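Local coordinates for protein cohesin (Archaeoglobus fulgidus, PDB 2XDH) that probably binds dockerin modules as a non-cellulosomal cohesin, one domain of a longer archaeal protein tentatively linked to carbohydrate binding and glycoside hydrolysis, at residues A27-L37 with G77-V87. Residues are numbered along the deposited sequence; the frame is centred on the assembly and turned at random.
With SO4 (sulfate ion), chain E.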
loop_
_atom_site.group_PDB
_atom_site.type_symbol
_atom_site.label_atom_id
_atom_site.label_comp_id
_atom_site.label_asym_id
_atom_site.label_seq_id
_atom_site.Cartn_x
_atom_site.Cartn_y
_atom_site.Cartn_z
ATOM N N ALA A 27 -8.290 6.758 -3.112
ATOM C CA ALA A 27 -7.869 7.083 -1.754
ATOM C C ALA A 27 -7.075 5.918 -1.164
ATOM O O ALA A 27 -7.389 4.746 -1.406
ATOM C CB ALA A 27 -9.095 7.391 -0.872
ATOM N N ASP A 28 -6.063 6.235 -0.366
ATOM C CA ASP A 28 -5.239 5.199 0.252
ATOM C C ASP A 28 -5.096 5.477 1.748
ATOM O O ASP A 28 -4.198 6.216 2.183
ATOM C CB ASP A 28 -3.874 5.147 -0.445
ATOM C CG ASP A 28 -2.953 4.079 0.128
ATOM O OD1 ASP A 28 -3.460 3.152 0.795
ATOM O OD2 ASP A 28 -1.719 4.168 -0.109
ATOM N N LYS A 29 -6.014 4.915 2.532
ATOM C CA LYS A 29 -5.997 5.083 3.981
ATOM C C LYS A 29 -5.971 6.546 4.418
ATOM O O LYS A 29 -5.208 6.938 5.302
ATOM C CB LYS A 29 -4.820 4.308 4.583
ATOM C CG LYS A 29 -4.916 2.806 4.285
ATOM C CD LYS A 29 -3.761 2.024 4.885
ATOM C CE LYS A 29 -3.680 0.629 4.273
ATOM N NZ LYS A 29 -2.542 -0.148 4.837
ATOM N N VAL A 30 -6.836 7.351 3.818
ATOM C CA VAL A 30 -6.966 8.745 4.220
ATOM C C VAL A 30 -7.623 8.836 5.577
ATOM O O VAL A 30 -8.655 8.208 5.816
ATOM C CB VAL A 30 -7.778 9.537 3.181
ATOM C CG1 VAL A 30 -8.101 10.949 3.669
ATOM C CG2 VAL A 30 -7.018 9.568 1.858
ATOM N N GLY A 31 -7.041 9.640 6.463
ATOM C CA GLY A 31 -7.566 9.783 7.806
ATOM C C GLY A 31 -8.235 11.113 8.088
ATOM O O GLY A 31 -9.117 11.209 8.942
ATOM N N SER A 32 -7.819 12.165 7.397
ATOM C CA SER A 32 -8.520 13.421 7.589
ATOM C C SER A 32 -8.501 14.251 6.324
ATOM O O SER A 32 -7.529 14.242 5.569
ATOM C CB SER A 32 -7.942 14.211 8.755
ATOM O OG SER A 32 -6.657 14.675 8.444
ATOM N N ILE A 33 -9.586 14.975 6.107
ATOM C CA ILE A 33 -9.715 15.812 4.924
ATOM C C ILE A 33 -10.357 17.107 5.366
ATOM O O ILE A 33 -11.386 17.083 6.047
ATOM C CB ILE A 33 -10.678 15.167 3.907
ATOM C CG1 ILE A 33 -10.164 13.805 3.448
ATOM C CG2 ILE A 33 -10.912 16.102 2.720
ATOM C CD1 ILE A 33 -11.123 13.088 2.521
ATOM N N ASN A 34 -9.744 18.235 5.014
ATOM C CA ASN A 34 -10.442 19.506 5.102
ATOM C C ASN A 34 -10.409 20.126 3.737
ATOM O O ASN A 34 -9.373 20.113 3.077
ATOM C CB ASN A 34 -9.799 20.451 6.108
ATOM C CG ASN A 34 -10.158 20.094 7.525
ATOM O OD1 ASN A 34 -10.976 20.760 8.158
ATOM N ND2 ASN A 34 -9.582 19.008 8.019
ATOM N N LEU A 35 -11.542 20.658 3.304
ATOM C CA LEU A 35 -11.585 21.314 2.009
ATOM C C LEU A 35 -12.661 22.380 1.984
ATOM O O LEU A 35 -13.473 22.476 2.914
ATOM C CB LEU A 35 -11.807 20.296 0.888
ATOM C CG LEU A 35 -13.076 19.431 0.928
ATOM C CD1 LEU A 35 -14.301 20.217 0.449
ATOM C CD2 LEU A 35 -12.875 18.202 0.060
ATOM N N ILE A 36 -12.627 23.194 0.929
ATOM C CA ILE A 36 -13.622 24.213 0.684
ATOM C C ILE A 36 -14.198 23.958 -0.698
ATOM O O ILE A 36 -13.448 23.793 -1.669
ATOM C CB ILE A 36 -12.990 25.605 0.702
ATOM C CG1 ILE A 36 -12.435 25.916 2.097
ATOM C CG2 ILE A 36 -14.009 26.651 0.310
ATOM C CD1 ILE A 36 -11.711 27.240 2.161
ATOM N N LEU A 37 -15.525 23.887 -0.784
ATOM C CA LEU A 37 -16.212 23.841 -2.077
ATOM C C LEU A 37 -16.876 25.176 -2.315
ATOM O O LEU A 37 -17.748 25.580 -1.548
ATOM C CB LEU A 37 -17.292 22.759 -2.073
ATOM C CG LEU A 37 -18.130 22.686 -3.356
ATOM C CD1 LEU A 37 -17.298 22.140 -4.504
ATOM C CD2 LEU A 37 -19.359 21.809 -3.143
ATOM N N GLY A 77 -9.560 4.979 8.337
ATOM C CA GLY A 77 -9.006 5.229 7.022
ATOM C C GLY A 77 -10.074 5.090 5.957
ATOM O O GLY A 77 -10.945 4.236 6.044
ATOM N N ILE A 78 -10.003 5.955 4.957
ATOM C CA ILE A 78 -10.863 5.906 3.783
ATOM C C ILE A 78 -10.005 5.520 2.595
ATOM O O ILE A 78 -8.964 6.145 2.351
ATOM C CB ILE A 78 -11.472 7.301 3.535
ATOM C CG1 ILE A 78 -12.458 7.642 4.666
ATOM C CG2 ILE A 78 -12.188 7.369 2.202
ATOM C CD1 ILE A 78 -12.934 9.110 4.628
ATOM N N SER A 79 -10.414 4.490 1.864
ATOM C CA SER A 79 -9.665 4.041 0.695
ATOM C C SER A 79 -10.602 3.783 -0.475
ATOM O O SER A 79 -11.805 3.600 -0.281
ATOM C CB SER A 79 -8.907 2.736 1.012
ATOM O OG SER A 79 -7.969 2.940 2.060
ATOM N N GLY A 80 -10.044 3.745 -1.680
ATOM C CA GLY A 80 -10.808 3.427 -2.875
ATOM C C GLY A 80 -11.558 4.617 -3.451
ATOM O O GLY A 80 -11.118 5.763 -3.331
ATOM N N ASP A 81 -12.685 4.340 -4.098
ATOM C CA ASP A 81 -13.454 5.371 -4.778
ATOM C C ASP A 81 -14.825 5.468 -4.116
ATOM O O ASP A 81 -15.377 4.457 -3.704
ATOM C CB ASP A 81 -13.694 4.998 -6.231
ATOM C CG ASP A 81 -12.412 4.712 -7.005
ATOM O OD1 ASP A 81 -11.305 5.057 -6.547
ATOM O OD2 ASP A 81 -12.529 4.145 -8.104
ATOM N N GLY A 82 -15.394 6.664 -4.067
ATOM C CA GLY A 82 -16.735 6.829 -3.529
ATOM C C GLY A 82 -17.010 8.286 -3.212
ATOM O O GLY A 82 -16.151 9.134 -3.413
ATOM N N SER A 83 -18.213 8.585 -2.732
ATOM C CA SER A 83 -18.538 9.954 -2.367
ATOM C C SER A 83 -18.103 10.278 -0.938
ATOM O O SER A 83 -18.240 9.456 -0.023
ATOM C CB SER A 83 -20.036 10.218 -2.551
ATOM O OG SER A 83 -20.802 9.199 -1.939
ATOM N N LEU A 84 -17.571 11.484 -0.771
ATOM C CA LEU A 84 -17.199 12.031 0.529
ATOM C C LEU A 84 -18.383 12.752 1.144
ATOM O O LEU A 84 -18.594 12.704 2.353
ATOM C CB LEU A 84 -16.039 13.017 0.371
ATOM C CG LEU A 84 -14.728 12.396 -0.101
ATOM C CD1 LEU A 84 -13.680 13.487 -0.290
ATOM C CD2 LEU A 84 -14.269 11.358 0.928
ATOM N N PHE A 85 -19.145 13.444 0.306
ATOM C CA PHE A 85 -20.370 14.097 0.769
ATOM C C PHE A 85 -21.207 14.497 -0.431
ATOM O O PHE A 85 -20.732 14.443 -1.562
ATOM C CB PHE A 85 -20.083 15.292 1.689
ATOM C CG PHE A 85 -19.254 16.400 1.046
ATOM C CD1 PHE A 85 -19.873 17.504 0.470
ATOM C CD2 PHE A 85 -17.867 16.349 1.062
ATOM C CE1 PHE A 85 -19.130 18.532 -0.101
ATOM C CE2 PHE A 85 -17.105 17.373 0.494
ATOM C CZ PHE A 85 -17.741 18.468 -0.093
ATOM N N TYR A 86 -22.459 14.857 -0.179
ATOM C CA TYR A 86 -23.384 15.301 -1.217
ATOM C C TYR A 86 -23.849 16.677 -0.781
ATOM O O TYR A 86 -24.070 16.906 0.411
ATOM C CB TYR A 86 -24.604 14.359 -1.301
ATOM C CG TYR A 86 -24.375 13.102 -2.115
ATOM C CD1 TYR A 86 -24.672 13.074 -3.480
ATOM C CD2 TYR A 86 -23.871 11.939 -1.530
ATOM C CE1 TYR A 86 -24.470 11.929 -4.244
ATOM C CE2 TYR A 86 -23.655 10.783 -2.295
ATOM C CZ TYR A 86 -23.958 10.793 -3.652
ATOM O OH TYR A 86 -23.755 9.672 -4.430
ATOM N N VAL A 87 -23.976 17.603 -1.720
ATOM C CA VAL A 87 -24.588 18.879 -1.390
ATOM C C VAL A 87 -25.945 18.976 -2.072
ATOM O O VAL A 87 -26.068 18.756 -3.270
ATOM C CB VAL A 87 -23.686 20.090 -1.758
ATOM C CG1 VAL A 87 -24.355 21.395 -1.347
ATOM C CG2 VAL A 87 -22.334 19.969 -1.064
HETATM S S SO4 E . 0.658 1.205 2.407
HETATM O O1 SO4 E . 1.049 -0.202 2.434
HETATM O O2 SO4 E . 1.009 1.833 3.677
HETATM O O3 SO4 E . -0.783 1.305 2.195
HETATM O O4 SO4 E . 1.358 1.883 1.318
HETATM O O HOH W 1 -5.723 1.204 1.128
#
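The hydroxyl of S79 takes the backbone N-H of K29, OG to N 2.8 Å, and also hydrogen-bonds a water that donates to OD1 of D28. With chi1 at -61°, OG lies beside the serine's own nitrogen and reaches the amide at the corner of the chain. There K29 and V30 both face I78 in a G1 beta bulge: V30 N bonds I78 O at 2.9 Å and V30 O takes I78 N, whereas K29 N meets I78 O at a poor angle and uses the serine instead. A27 and G80 pair through both N-H groups; G80 has a positive phi, which glycine adopts readily. G77 suits its place because a CB would crowd K29 CA and, at these backbone angles, the carbonyl oxygen of the preceding residue. K29 extends to a weak bond with sulfate O3, but its firmer partner is D28 of the third subunit; OD2 of D28 in turn forms a salt bridge with NZ of K29 of the second subunit. Replacing D28 by alanine is likely to leave that lysine without its salt-bridge mate and the water bound to S79 without this acceptor. Farther along, apolar chains meet in the buried sandwich interior: I33 CD1 and L84 CD1 tip to tip at 3.8 Å, L35 CD1 at the F85 ring edge, 3.9 Å from CZ. V30 and L35 touch I132 and I130 of strand 123-134, and F85 and V87 touch V70 and I68 of strand 67-74.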